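Side-chain contacts in Uly1 (PDB 7DRQ), which probably cleaves the algal polysaccharide ulvan by a lyase reaction, as a calcium-binding beta-propeller enzyme of polysaccharide lyase family 24: residues Q364-V369 with I374-S379; H360-T365 with T394-A399; A155-V160 with L167-K172; K54-Y59 with K118-H123; H93-F98 with V104-N109. One frame throughout, in Å; residues are numbered along the deposited sequence.

Contact 1 (Q364-V369 with I374-S379); sequences QTNEWV and IKKVYS
Gln364 lies alongside Tyr378 across a non-hydrogen-bonded antiparallel pair, both side chains pointing the same way. Its CB is 4.0 Å from Tyr378 CE1, and CG closes to 3.5 Å from that same ring carbon. CG stands anti to the backbone N (chi1 -175°) and the chain stays extended, which carries the amide along the ring, the two planes 41° apart. CD and OE1 also touch CE1, while NE2 lies against Lys376 CD. Gln364 NE2 donates to a lone pair of Asn366 OD1, in its carbonyl plane, at 2.9 Å, and also to a water that accepts from Lys376 NZ; two bonds thus fix the rotation of the amide. On the face carrying Thr365 and Val377, a second water donates to Val377 O and bridges Thr365 OG1 and Ser379 OG. Glu367 OE1 stays 4.6 Å from Lys375 NZ, beyond a salt bridge, and OE2 is bonded to Gln342. Toward the turn, Val369 CG2 packs on Ile374 CD1 at 3.6 Å. The backbones are laced by pairs such as Thr365 N to Val377 O (2.7 Å). This is the beta hairpin of strands 359-369 and 372-383, with strand 343-344 beside the first and Pro398 against Tyr378.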
# COMPACT_ATOMS: atom_id res chain seq x y z
N GLN A 364 13.93 -6.27 -7.30
CA GLN A 364 15.31 -5.92 -6.96
C GLN A 364 15.91 -7.07 -6.17
O GLN A 364 15.39 -7.44 -5.11
CB GLN A 364 15.40 -4.63 -6.16
CG GLN A 364 16.85 -4.21 -5.94
CD GLN A 364 17.01 -2.98 -5.08
OE1 GLN A 364 16.07 -2.20 -4.91
NE2 GLN A 364 18.21 -2.79 -4.54
N THR A 365 17.00 -7.63 -6.68
CA THR A 365 17.65 -8.78 -6.08
C THR A 365 19.09 -8.39 -5.76
O THR A 365 19.87 -8.11 -6.67
CB THR A 365 17.60 -9.98 -7.03
OG1 THR A 365 16.23 -10.28 -7.33
CG2 THR A 365 18.28 -11.23 -6.40
N ASN A 366 19.44 -8.37 -4.48
CA ASN A 366 20.74 -7.86 -4.05
C ASN A 366 21.67 -9.00 -3.64
O ASN A 366 21.22 -9.99 -3.06
CB ASN A 366 20.60 -6.89 -2.89
CG ASN A 366 19.71 -5.71 -3.22
OD1 ASN A 366 19.80 -5.15 -4.32
ND2 ASN A 366 18.83 -5.35 -2.30
N GLU A 367 22.95 -8.84 -3.94
CA GLU A 367 23.97 -9.75 -3.41
C GLU A 367 24.47 -9.21 -2.08
O GLU A 367 24.83 -8.04 -1.97
CB GLU A 367 25.14 -9.91 -4.39
CG GLU A 367 26.12 -11.00 -3.92
CD GLU A 367 27.15 -11.36 -4.96
OE1 GLU A 367 27.19 -10.69 -6.00
OE2 GLU A 367 27.92 -12.33 -4.73
N TRP A 368 24.51 -10.09 -1.07
CA TRP A 368 24.72 -9.69 0.32
C TRP A 368 25.93 -10.45 0.85
O TRP A 368 25.85 -11.66 1.09
CB TRP A 368 23.45 -10.00 1.12
CG TRP A 368 23.48 -9.69 2.59
CD1 TRP A 368 23.76 -10.57 3.60
CD2 TRP A 368 23.16 -8.45 3.22
NE1 TRP A 368 23.65 -9.94 4.82
CE2 TRP A 368 23.29 -8.64 4.61
CE3 TRP A 368 22.80 -7.19 2.74
CZ2 TRP A 368 23.07 -7.62 5.53
CZ3 TRP A 368 22.58 -6.17 3.66
CH2 TRP A 368 22.71 -6.39 5.03
N VAL A 369 27.06 -9.75 1.01
CA VAL A 369 28.34 -10.35 1.40
C VAL A 369 28.95 -9.52 2.53
O VAL A 369 29.04 -8.29 2.43
CB VAL A 369 29.32 -10.44 0.22
CG1 VAL A 369 30.70 -10.86 0.70
CG2 VAL A 369 28.80 -11.42 -0.83
N ILE A 374 26.48 -5.72 -2.02
CA ILE A 374 27.61 -5.44 -2.91
C ILE A 374 27.20 -5.40 -4.37
O ILE A 374 28.02 -5.02 -5.22
CB ILE A 374 28.76 -6.45 -2.71
CG1 ILE A 374 28.35 -7.87 -3.13
CG2 ILE A 374 29.26 -6.43 -1.27
CD1 ILE A 374 29.51 -8.83 -3.27
N LYS A 375 25.96 -5.77 -4.68
CA LYS A 375 25.48 -5.76 -6.06
C LYS A 375 23.96 -5.68 -6.02
O LYS A 375 23.33 -6.36 -5.21
CB LYS A 375 25.95 -7.01 -6.81
CG LYS A 375 25.40 -7.13 -8.21
CD LYS A 375 25.81 -8.46 -8.82
CE LYS A 375 26.60 -8.26 -10.09
NZ LYS A 375 27.37 -9.49 -10.43
N LYS A 376 23.39 -4.84 -6.88
CA LYS A 376 21.94 -4.69 -7.00
C LYS A 376 21.53 -5.09 -8.40
O LYS A 376 22.02 -4.53 -9.39
CB LYS A 376 21.51 -3.25 -6.72
CG LYS A 376 21.93 -2.71 -5.35
CD LYS A 376 21.55 -1.23 -5.22
CE LYS A 376 21.83 -0.69 -3.83
NZ LYS A 376 21.30 0.70 -3.66
N VAL A 377 20.64 -6.07 -8.51
CA VAL A 377 20.15 -6.54 -9.80
C VAL A 377 18.67 -6.20 -9.90
O VAL A 377 17.87 -6.63 -9.06
CB VAL A 377 20.36 -8.05 -9.97
CG1 VAL A 377 19.84 -8.49 -11.33
CG2 VAL A 377 21.84 -8.42 -9.78
N TYR A 378 18.31 -5.44 -10.92
CA TYR A 378 16.90 -5.13 -11.18
C TYR A 378 16.40 -6.00 -12.32
O TYR A 378 17.08 -6.13 -13.34
CB TYR A 378 16.72 -3.64 -11.50
CG TYR A 378 17.23 -2.76 -10.39
CD1 TYR A 378 16.40 -2.38 -9.34
CD2 TYR A 378 18.56 -2.31 -10.38
CE1 TYR A 378 16.87 -1.59 -8.31
CE2 TYR A 378 19.03 -1.52 -9.36
CZ TYR A 378 18.19 -1.16 -8.33
OH TYR A 378 18.67 -0.36 -7.32
N SER A 379 15.23 -6.62 -12.15
CA SER A 379 14.70 -7.51 -13.17
C SER A 379 13.35 -7.03 -13.66
O SER A 379 12.58 -6.41 -12.92
CB SER A 379 14.56 -8.97 -12.67
OG SER A 379 13.80 -9.05 -11.47
O HOH W 1 18.66 -0.17 -3.21
O HOH W 2 15.68 -8.72 -9.46

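Contact 2 (H360-T365 with T394-A399)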
# COMPACT_ATOMS: atom_id res chain seq x y z
N HIS A 360 3.51 -7.91 -16.54
CA HIS A 360 4.79 -7.31 -16.22
C HIS A 360 5.05 -7.42 -14.73
O HIS A 360 4.18 -7.09 -13.92
CB HIS A 360 4.82 -5.83 -16.63
CG HIS A 360 4.76 -5.62 -18.11
ND1 HIS A 360 5.88 -5.52 -18.89
CD2 HIS A 360 3.70 -5.53 -18.95
CE1 HIS A 360 5.53 -5.38 -20.15
NE2 HIS A 360 4.21 -5.37 -20.22
N LEU A 361 6.26 -7.87 -14.36
CA LEU A 361 6.70 -7.91 -12.96
C LEU A 361 8.14 -7.43 -12.86
O LEU A 361 8.98 -7.77 -13.70
CB LEU A 361 6.62 -9.32 -12.37
CG LEU A 361 5.32 -10.09 -12.62
CD1 LEU A 361 5.44 -11.03 -13.82
CD2 LEU A 361 4.92 -10.85 -11.37
N ILE A 362 8.43 -6.69 -11.79
CA ILE A 362 9.77 -6.18 -11.57
C ILE A 362 10.22 -6.56 -10.16
O ILE A 362 9.41 -6.81 -9.27
CB ILE A 362 9.86 -4.65 -11.76
CG1 ILE A 362 8.95 -3.92 -10.77
CG2 ILE A 362 9.50 -4.28 -13.20
CD1 ILE A 362 9.19 -2.42 -10.74
N GLY A 363 11.54 -6.60 -9.98
CA GLY A 363 12.12 -6.96 -8.70
C GLY A 363 13.50 -6.36 -8.55
O GLY A 363 14.15 -5.98 -9.53
N GLN A 364 13.93 -6.27 -7.30
CA GLN A 364 15.31 -5.92 -6.96
C GLN A 364 15.91 -7.07 -6.17
O GLN A 364 15.39 -7.44 -5.11
CB GLN A 364 15.40 -4.63 -6.16
CG GLN A 364 16.85 -4.21 -5.94
CD GLN A 364 17.01 -2.98 -5.08
OE1 GLN A 364 16.07 -2.20 -4.91
NE2 GLN A 364 18.21 -2.79 -4.54
N THR A 365 17.00 -7.63 -6.68
CA THR A 365 17.65 -8.78 -6.08
C THR A 365 19.09 -8.39 -5.76
O THR A 365 19.87 -8.11 -6.67
CB THR A 365 17.60 -9.98 -7.03
OG1 THR A 365 16.23 -10.28 -7.33
CG2 THR A 365 18.28 -11.23 -6.40
N THR A 394 17.57 -8.47 -16.98
CA THR A 394 18.13 -7.56 -15.98
C THR A 394 18.52 -6.23 -16.59
O THR A 394 19.12 -5.39 -15.90
CB THR A 394 19.33 -8.20 -15.27
OG1 THR A 394 20.37 -8.44 -16.22
CG2 THR A 394 18.92 -9.51 -14.63
N ASP A 395 18.20 -6.01 -17.86
CA ASP A 395 18.42 -4.73 -18.52
C ASP A 395 17.23 -3.82 -18.21
O ASP A 395 16.38 -3.52 -19.05
CB ASP A 395 18.63 -4.93 -20.01
CG ASP A 395 18.98 -3.65 -20.74
OD1 ASP A 395 19.24 -2.62 -20.07
OD2 ASP A 395 19.00 -3.67 -21.99
N PHE A 396 17.18 -3.37 -16.95
CA PHE A 396 16.07 -2.61 -16.40
C PHE A 396 16.60 -1.60 -15.39
O PHE A 396 17.50 -1.94 -14.61
CB PHE A 396 15.05 -3.55 -15.72
CG PHE A 396 13.79 -2.87 -15.29
CD1 PHE A 396 12.85 -2.46 -16.23
CD2 PHE A 396 13.55 -2.62 -13.95
CE1 PHE A 396 11.68 -1.82 -15.83
CE2 PHE A 396 12.38 -1.98 -13.55
CZ PHE A 396 11.45 -1.57 -14.49
N PRO A 397 16.09 -0.37 -15.38
CA PRO A 397 16.66 0.67 -14.51
C PRO A 397 16.26 0.46 -13.06
O PRO A 397 15.41 -0.39 -12.75
CB PRO A 397 16.07 1.97 -15.07
CG PRO A 397 14.78 1.55 -15.64
CD PRO A 397 15.04 0.18 -16.25
N PRO A 398 16.85 1.22 -12.13
CA PRO A 398 16.48 1.08 -10.72
C PRO A 398 15.10 1.63 -10.40
O PRO A 398 14.99 2.60 -9.65
CB PRO A 398 17.57 1.87 -9.99
CG PRO A 398 18.70 1.98 -10.97
CD PRO A 398 18.03 2.09 -12.30
N ALA A 399 14.05 1.05 -10.96
CA ALA A 399 12.70 1.48 -10.65
C ALA A 399 12.06 0.48 -9.70
O ALA A 399 12.34 -0.72 -9.77
CB ALA A 399 11.86 1.59 -11.93
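Ile362 sets its CG2 methyl against the Phe396 ring, 3.6 Å from CZ and 3.7 Å from CE2, the two side chains crossing at about a right angle. The approach to the ring is oblique. The longer branch of Ile362 goes elsewhere: with CG1 between the backbone N and the carbonyl carbon (chi1 61°), CD1 comes to 3.7 Å from Ala399 O, so one isoleucine touches two points of the 394-399 loop. No hydrogen bond joins the segments. The next shell holds the ring in place: Pro397 CD sits 3.3 Å above one face, offset toward the rim, and His380 and Ile411 also meet Phe396. The loop is bent by two inverse gamma turns, centred on Asp395 and Pro398; in the second, Ala399 N donates to Pro397 O at 2.7 Å. Leu402 adds a further apolar neighbour to Ile362. The buried contact packs strand 359-369 against the connection from strand 391-393 to strand 403-405, which links two successive antiparallel sheets, consistent with neighbouring blades of a beta-propeller.

Contact 3 (A155-V160 with L167-K172)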
# COMPACT_ATOMS: atom_id res chain seq x y z
N ALA A 155 -23.82 6.94 3.47
CA ALA A 155 -24.00 6.93 2.03
C ALA A 155 -24.21 8.35 1.53
O ALA A 155 -24.87 9.16 2.19
CB ALA A 155 -25.18 6.03 1.65
N GLY A 156 -23.59 8.67 0.40
CA GLY A 156 -23.66 9.99 -0.19
C GLY A 156 -22.63 10.97 0.33
O GLY A 156 -22.59 12.11 -0.14
N ALA A 157 -21.79 10.58 1.29
CA ALA A 157 -20.86 11.54 1.89
C ALA A 157 -19.81 12.01 0.89
O ALA A 157 -19.33 13.15 1.00
CB ALA A 157 -20.16 10.94 3.10
N ALA A 158 -19.44 11.17 -0.08
CA ALA A 158 -18.34 11.53 -0.97
C ALA A 158 -18.62 12.81 -1.74
O ALA A 158 -17.68 13.52 -2.12
CB ALA A 158 -18.06 10.41 -1.96
N SER A 159 -19.89 13.12 -1.99
CA SER A 159 -20.23 14.22 -2.88
C SER A 159 -21.00 15.35 -2.19
O SER A 159 -21.58 16.19 -2.88
CB SER A 159 -21.04 13.70 -4.08
OG SER A 159 -22.35 13.30 -3.68
N VAL A 160 -21.00 15.40 -0.85
CA VAL A 160 -21.62 16.56 -0.21
C VAL A 160 -20.81 17.81 -0.56
O VAL A 160 -19.65 17.73 -0.99
CB VAL A 160 -21.76 16.40 1.31
CG1 VAL A 160 -22.64 15.18 1.64
CG2 VAL A 160 -20.39 16.28 1.98
N LEU A 167 -16.97 15.89 10.02
CA LEU A 167 -17.13 14.68 10.83
C LEU A 167 -18.59 14.25 10.97
O LEU A 167 -18.84 13.08 11.27
CB LEU A 167 -16.52 14.93 12.21
CG LEU A 167 -15.64 13.91 12.90
CD1 LEU A 167 -14.70 13.24 11.93
CD2 LEU A 167 -14.88 14.62 14.01
N THR A 168 -19.55 15.17 10.75
CA THR A 168 -20.96 14.80 10.76
C THR A 168 -21.26 13.69 9.77
O THR A 168 -22.20 12.90 9.97
CB THR A 168 -21.83 16.03 10.46
OG1 THR A 168 -21.60 17.03 11.46
CG2 THR A 168 -23.30 15.67 10.46
N GLN A 169 -20.47 13.58 8.70
CA GLN A 169 -20.66 12.56 7.68
C GLN A 169 -20.18 11.18 8.12
O GLN A 169 -20.47 10.19 7.43
CB GLN A 169 -19.93 12.95 6.40
CG GLN A 169 -20.58 14.13 5.69
CD GLN A 169 -22.05 13.89 5.47
OE1 GLN A 169 -22.43 13.08 4.64
NE2 GLN A 169 -22.89 14.59 6.23
N PHE A 170 -19.47 11.07 9.23
CA PHE A 170 -18.88 9.80 9.61
C PHE A 170 -19.63 9.18 10.78
O PHE A 170 -20.28 9.88 11.57
CB PHE A 170 -17.39 9.97 9.92
CG PHE A 170 -16.56 10.04 8.66
CD1 PHE A 170 -16.51 11.21 7.92
CD2 PHE A 170 -15.92 8.90 8.17
CE1 PHE A 170 -15.79 11.28 6.74
CE2 PHE A 170 -15.20 8.94 7.00
CZ PHE A 170 -15.13 10.15 6.27
N VAL A 171 -19.56 7.86 10.85
CA VAL A 171 -20.42 7.07 11.72
C VAL A 171 -19.65 6.73 12.99
O VAL A 171 -18.56 6.13 12.93
CB VAL A 171 -20.91 5.80 11.02
CG1 VAL A 171 -21.81 5.00 11.98
CG2 VAL A 171 -21.64 6.15 9.74
N LYS A 172 -20.22 7.09 14.13
CA LYS A 172 -19.57 6.82 15.40
C LYS A 172 -19.68 5.34 15.78
O LYS A 172 -20.62 4.63 15.40
CB LYS A 172 -20.19 7.69 16.51
CG LYS A 172 -20.05 9.19 16.27
CD LYS A 172 -20.44 10.00 17.50
CE LYS A 172 -20.56 11.48 17.18
NZ LYS A 172 -20.80 12.30 18.41
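Packing of Gln169 against Ala157 and Val160 is a small van der Waals contact between two parts of the long loop that follows strand 150-152, and no hydrogen bond crosses it. Gln169 ends a short 3-10 segment, 167-169, and points its CB toward Ala157. The CB of Gln169 lies 3.9 Å from the CB of Ala157, and the chain then bends at chi2 (-53°), which folds the amide back over the alanine. Gln169 OE1 arrives 3.5 Å from Ala157 CB and equally close to its CA. Gln169 OE1 is also 3.7 Å from Val160 CG1, the branch that stands beside the backbone N; the valine and glutamine side chains run antiparallel past one another. Local backbone bonds shape the second segment: Phe170 N donates to Leu167 O at 2.9 Å, and Gln169 is paired with Leu154 through the backbone. Around the first segment, Arg78 donates to the carbonyl oxygens of Ala158 and Val160, through NH1 and NH2, while Ala157 rests on Ile122 of strand 122-126. Across the two segments, then, an amide oxygen lies against aliphatic CH groups with no hydrogen bond between them, so shape and dispersion carry the contact.

Contact 4 (K54-Y59 with K118-H123)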
# COMPACT_ATOMS: atom_id res chain seq x y z
N LYS A 54 -7.12 8.65 -3.62
CA LYS A 54 -8.08 8.05 -4.54
C LYS A 54 -8.79 9.17 -5.30
O LYS A 54 -8.90 10.30 -4.81
CB LYS A 54 -9.14 7.20 -3.83
CG LYS A 54 -8.60 5.94 -3.17
CD LYS A 54 -8.04 5.00 -4.21
CE LYS A 54 -7.07 4.02 -3.56
NZ LYS A 54 -7.79 3.19 -2.50
N VAL A 55 -9.28 8.84 -6.49
CA VAL A 55 -10.06 9.76 -7.31
C VAL A 55 -11.42 9.14 -7.58
O VAL A 55 -11.50 7.98 -8.01
CB VAL A 55 -9.34 10.11 -8.62
CG1 VAL A 55 -10.15 11.15 -9.41
CG2 VAL A 55 -7.96 10.69 -8.31
N TYR A 56 -12.48 9.90 -7.31
CA TYR A 56 -13.85 9.48 -7.55
C TYR A 56 -14.58 10.65 -8.19
O TYR A 56 -14.72 11.71 -7.56
CB TYR A 56 -14.56 9.07 -6.25
CG TYR A 56 -16.06 8.94 -6.43
CD1 TYR A 56 -16.60 7.89 -7.16
CD2 TYR A 56 -16.93 9.89 -5.90
CE1 TYR A 56 -17.97 7.78 -7.34
CE2 TYR A 56 -18.29 9.78 -6.07
CZ TYR A 56 -18.81 8.73 -6.80
OH TYR A 56 -20.16 8.63 -6.97
N LYS A 57 -15.04 10.47 -9.43
CA LYS A 57 -15.62 11.56 -10.21
C LYS A 57 -14.69 12.77 -10.18
O LYS A 57 -13.53 12.67 -10.58
CB LYS A 57 -17.02 11.90 -9.69
CG LYS A 57 -18.01 10.74 -9.83
CD LYS A 57 -19.43 11.15 -9.45
CE LYS A 57 -20.44 10.13 -9.95
NZ LYS A 57 -20.11 9.64 -11.32
N ASN A 58 -15.18 13.90 -9.68
CA ASN A 58 -14.40 15.13 -9.65
C ASN A 58 -13.73 15.40 -8.30
O ASN A 58 -13.39 16.55 -7.99
CB ASN A 58 -15.27 16.33 -10.04
CG ASN A 58 -16.52 16.44 -9.19
OD1 ASN A 58 -17.45 15.66 -9.33
ND2 ASN A 58 -16.55 17.44 -8.30
N TYR A 59 -13.48 14.36 -7.51
CA TYR A 59 -12.94 14.54 -6.17
C TYR A 59 -11.66 13.74 -6.02
O TYR A 59 -11.62 12.56 -6.39
CB TYR A 59 -13.95 14.12 -5.11
CG TYR A 59 -15.27 14.83 -5.20
CD1 TYR A 59 -15.42 16.13 -4.74
CD2 TYR A 59 -16.39 14.18 -5.73
CE1 TYR A 59 -16.67 16.77 -4.81
CE2 TYR A 59 -17.61 14.81 -5.81
CZ TYR A 59 -17.75 16.10 -5.35
OH TYR A 59 -18.98 16.71 -5.43
N LYS A 118 -20.72 2.89 -5.60
CA LYS A 118 -22.13 2.53 -5.58
C LYS A 118 -22.92 3.46 -4.66
O LYS A 118 -23.82 4.18 -5.12
CB LYS A 118 -22.29 1.07 -5.17
CG LYS A 118 -21.89 0.12 -6.29
CD LYS A 118 -21.77 -1.31 -5.81
CE LYS A 118 -21.74 -2.28 -6.97
NZ LYS A 118 -21.93 -1.57 -8.27
N ASP A 119 -22.58 3.51 -3.37
CA ASP A 119 -23.35 4.32 -2.43
C ASP A 119 -22.59 5.54 -1.93
O ASP A 119 -23.07 6.22 -1.01
CB ASP A 119 -23.84 3.47 -1.25
CG ASP A 119 -22.71 2.92 -0.39
OD1 ASP A 119 -21.52 3.23 -0.64
OD2 ASP A 119 -23.02 2.17 0.55
N GLU A 120 -21.42 5.84 -2.50
CA GLU A 120 -20.64 7.03 -2.16
C GLU A 120 -20.24 7.08 -0.68
O GLU A 120 -19.98 8.16 -0.13
CB GLU A 120 -21.37 8.32 -2.57
CG GLU A 120 -21.39 8.52 -4.08
CD GLU A 120 -21.85 9.91 -4.50
OE1 GLU A 120 -22.49 10.60 -3.68
OE2 GLU A 120 -21.55 10.30 -5.64
N THR A 121 -20.16 5.92 -0.03
CA THR A 121 -19.57 5.89 1.30
C THR A 121 -18.06 6.06 1.21
O THR A 121 -17.43 5.69 0.21
CB THR A 121 -19.88 4.57 2.01
OG1 THR A 121 -19.57 3.49 1.14
CG2 THR A 121 -21.36 4.50 2.46
N ILE A 122 -17.48 6.63 2.26
CA ILE A 122 -16.05 6.81 2.40
C ILE A 122 -15.55 5.83 3.45
O ILE A 122 -16.17 5.68 4.50
CB ILE A 122 -15.71 8.25 2.83
CG1 ILE A 122 -16.37 9.26 1.88
CG2 ILE A 122 -14.18 8.45 2.94
CD1 ILE A 122 -16.40 10.68 2.44
N HIS A 123 -14.43 5.18 3.16
CA HIS A 123 -13.86 4.19 4.07
C HIS A 123 -12.41 4.54 4.38
O HIS A 123 -11.64 4.86 3.48
CB HIS A 123 -13.97 2.80 3.45
CG HIS A 123 -15.37 2.48 3.04
ND1 HIS A 123 -16.24 1.84 3.89
CD2 HIS A 123 -16.07 2.79 1.93
CE1 HIS A 123 -17.42 1.73 3.30
NE2 HIS A 123 -17.34 2.29 2.10
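Tyr56 and Glu120 join a tight beta hairpin to the loop leading into strand 122-126. Tyr56 to Tyr59 form a type II' turn between strands 53-56 and 59-65, closed by reciprocal backbone bonds, including Tyr59 N to Tyr56 O at 2.9 Å. The polar link is one bond: Tyr56 OH donates to Glu120 OE2 at 2.5 Å, a short distance, OE2 accepting on its anti lone pair. A chi1 of 167° swings the ring away from the Tyr56 backbone N and out to Glu120, spanning the gap that leaves the two backbones well apart. OE2 lies at the ring edge near its plane, and ring and carboxylate planes stand 88° apart. Glu120 OE1 is bonded to Ser159, so both carboxylate oxygens are gripped and rotation of the group is fixed. Apolar support comes from Lys57, whose CG sits 3.7 Å above the centre of one face of the Tyr56 ring; Lys57 NZ stays 5.9 Å from Glu120 OE2, not in contact. Inside 118-123, an Asx turn and a side-chain relay shape the approach to the strand. His123 NE2 donates to Thr121 OG1, and Thr121 N and OG1 reach Asp119 OD1 from the same face of its carboxylate, OG1 at 2.7 Å.

Contact 5 (H93-F98 with V104-N109)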
# COMPACT_ATOMS: atom_id res chain seq x y z
N HIS A 93 -8.52 10.47 16.20
CA HIS A 93 -7.42 9.54 16.42
C HIS A 93 -6.07 10.19 16.10
O HIS A 93 -5.93 10.90 15.11
CB HIS A 93 -7.56 8.30 15.56
CG HIS A 93 -6.52 7.26 15.84
ND1 HIS A 93 -6.55 6.48 16.98
CD2 HIS A 93 -5.41 6.90 15.16
CE1 HIS A 93 -5.51 5.66 16.97
NE2 HIS A 93 -4.80 5.89 15.88
N GLN A 94 -5.06 9.87 16.92
CA GLN A 94 -3.70 10.34 16.71
C GLN A 94 -2.79 9.14 16.52
O GLN A 94 -2.97 8.12 17.17
CB GLN A 94 -3.19 11.19 17.90
CG GLN A 94 -4.02 12.44 18.17
CD GLN A 94 -3.83 12.94 19.59
OE1 GLN A 94 -4.44 12.41 20.52
NE2 GLN A 94 -2.98 13.95 19.76
N HIS A 95 -1.80 9.28 15.62
CA HIS A 95 -0.83 8.21 15.38
C HIS A 95 -0.28 7.68 16.70
O HIS A 95 0.22 8.45 17.52
CB HIS A 95 0.30 8.77 14.50
CG HIS A 95 1.38 7.78 14.17
ND1 HIS A 95 1.11 6.51 13.70
CD2 HIS A 95 2.73 7.89 14.21
CE1 HIS A 95 2.25 5.88 13.48
NE2 HIS A 95 3.25 6.69 13.79
N THR A 96 -0.39 6.36 16.91
CA THR A 96 0.07 5.76 18.15
C THR A 96 1.50 5.25 18.07
O THR A 96 2.00 4.66 19.03
CB THR A 96 -0.89 4.63 18.59
OG1 THR A 96 -1.00 3.64 17.56
CG2 THR A 96 -2.26 5.21 18.89
N GLY A 97 2.18 5.46 16.94
CA GLY A 97 3.60 5.19 16.87
C GLY A 97 3.90 3.70 16.87
O GLY A 97 3.12 2.87 16.40
N PHE A 98 5.06 3.37 17.44
CA PHE A 98 5.47 1.97 17.52
C PHE A 98 4.83 1.33 18.74
O PHE A 98 5.23 1.63 19.88
CB PHE A 98 6.99 1.85 17.58
CG PHE A 98 7.47 0.42 17.49
CD1 PHE A 98 7.67 -0.17 16.24
CD2 PHE A 98 7.67 -0.34 18.63
CE1 PHE A 98 8.10 -1.49 16.14
CE2 PHE A 98 8.09 -1.67 18.53
CZ PHE A 98 8.30 -2.24 17.29
N VAL A 104 7.68 7.42 18.67
CA VAL A 104 8.47 6.69 17.68
C VAL A 104 7.59 6.48 16.45
O VAL A 104 6.65 5.67 16.49
CB VAL A 104 9.00 5.36 18.21
CG1 VAL A 104 9.82 4.67 17.11
CG2 VAL A 104 9.85 5.59 19.45
N GLY A 105 7.92 7.16 15.36
CA GLY A 105 7.09 7.10 14.17
C GLY A 105 7.14 5.73 13.50
O GLY A 105 8.18 5.07 13.46
N GLU A 106 6.00 5.32 12.96
CA GLU A 106 5.82 3.94 12.50
C GLU A 106 5.18 3.97 11.11
O GLU A 106 3.96 4.11 10.98
CB GLU A 106 4.99 3.19 13.55
CG GLU A 106 4.29 1.91 13.17
CD GLU A 106 5.19 0.79 12.66
OE1 GLU A 106 5.73 0.97 11.56
OE2 GLU A 106 5.29 -0.28 13.31
N THR A 107 6.00 3.87 10.05
CA THR A 107 5.48 4.06 8.70
C THR A 107 4.69 2.87 8.18
O THR A 107 4.14 2.96 7.07
CB THR A 107 6.61 4.40 7.71
OG1 THR A 107 7.71 3.49 7.87
CG2 THR A 107 7.10 5.85 7.92
N HIS A 108 4.59 1.75 8.91
CA HIS A 108 3.61 0.75 8.53
C HIS A 108 2.20 1.30 8.66
O HIS A 108 1.28 0.85 7.96
CB HIS A 108 3.70 -0.51 9.41
CG HIS A 108 4.94 -1.31 9.19
ND1 HIS A 108 6.12 -1.05 9.85
CD2 HIS A 108 5.17 -2.39 8.40
CE1 HIS A 108 7.04 -1.92 9.46
NE2 HIS A 108 6.49 -2.75 8.59
N ASN A 109 2.00 2.24 9.58
CA ASN A 109 0.68 2.57 10.11
C ASN A 109 -0.00 3.65 9.28
O ASN A 109 -0.43 4.68 9.80
CB ASN A 109 0.81 3.01 11.56
CG ASN A 109 1.13 1.85 12.48
OD1 ASN A 109 1.71 0.85 12.06
ND2 ASN A 109 0.77 1.99 13.75
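His95 reaches across to the backbone of Glu106: Glu106 N donates to His95 NE2 at 3.2 Å, a bent bond, 144° at the hydrogen, though within 6° of the ring plane. This is the tight part of the contact. A fully extended first torsion (chi1 -180°) carries the imidazole over to the second segment, where Gly105 CA and Asn109 CB meet its edge; His95 CE1 is 3.7 Å from Asn109 CB, the Asn109 amide standing nearly perpendicular to the ring. Gly97 N lies 3.4 Å above the centre of one face of the His95 ring, and ND1 is bonded to Asp127, so the ring is gripped through both nitrogens. Asp127 also accepts from Asn109 ND2. At Gly97, CA comes to 3.1 Å from Val104 O, while its own O meets Glu106 CB.

The looser part lies around Phe98. Its N bonds only weakly to Val104 O, its CB is 4.0 Å from Val104 CG1, and Glu106 OE2 approaches the ring obliquely. This side is closed by protein and is not a solvent face: helix 24-29 packs on Phe98 and Val104. Within the type I turn from Glu106 to Asn109, His108 and Glu106 form a His-carboxylate hydrogen bond, ND1 to OE1 at 2.7 Å; OE1 also accepts from His108 N, and OE2 is bonded to His129. The His95 bond and the weak Phe98 one tie the loop after strand 93-94 to the loop from 104-105 into the turn, consistent with a beta-propeller fold.

Along the chain, contact 5 falls between the two segments of contact 4; contact 3 follows, then contacts 1 and 2, which start from the same strand, 359-369. The contacts form two groups on opposite sides of the molecule's centre, with contact 5 apart from both. Contacts 3 and 4 are 11 Å apart between centres and joined through Ser159 and Glu120. Contacts 1 and 2, also 11 Å apart, share Gln364 and Thr365 and meet where Tyr378 touches Pro398. Centres of contacts 1 and 3 are 47 Å apart. Contacts 1 and 3 stay local, whereas contacts 2 and 4 bring neighbouring sheets together, consistent with a propeller.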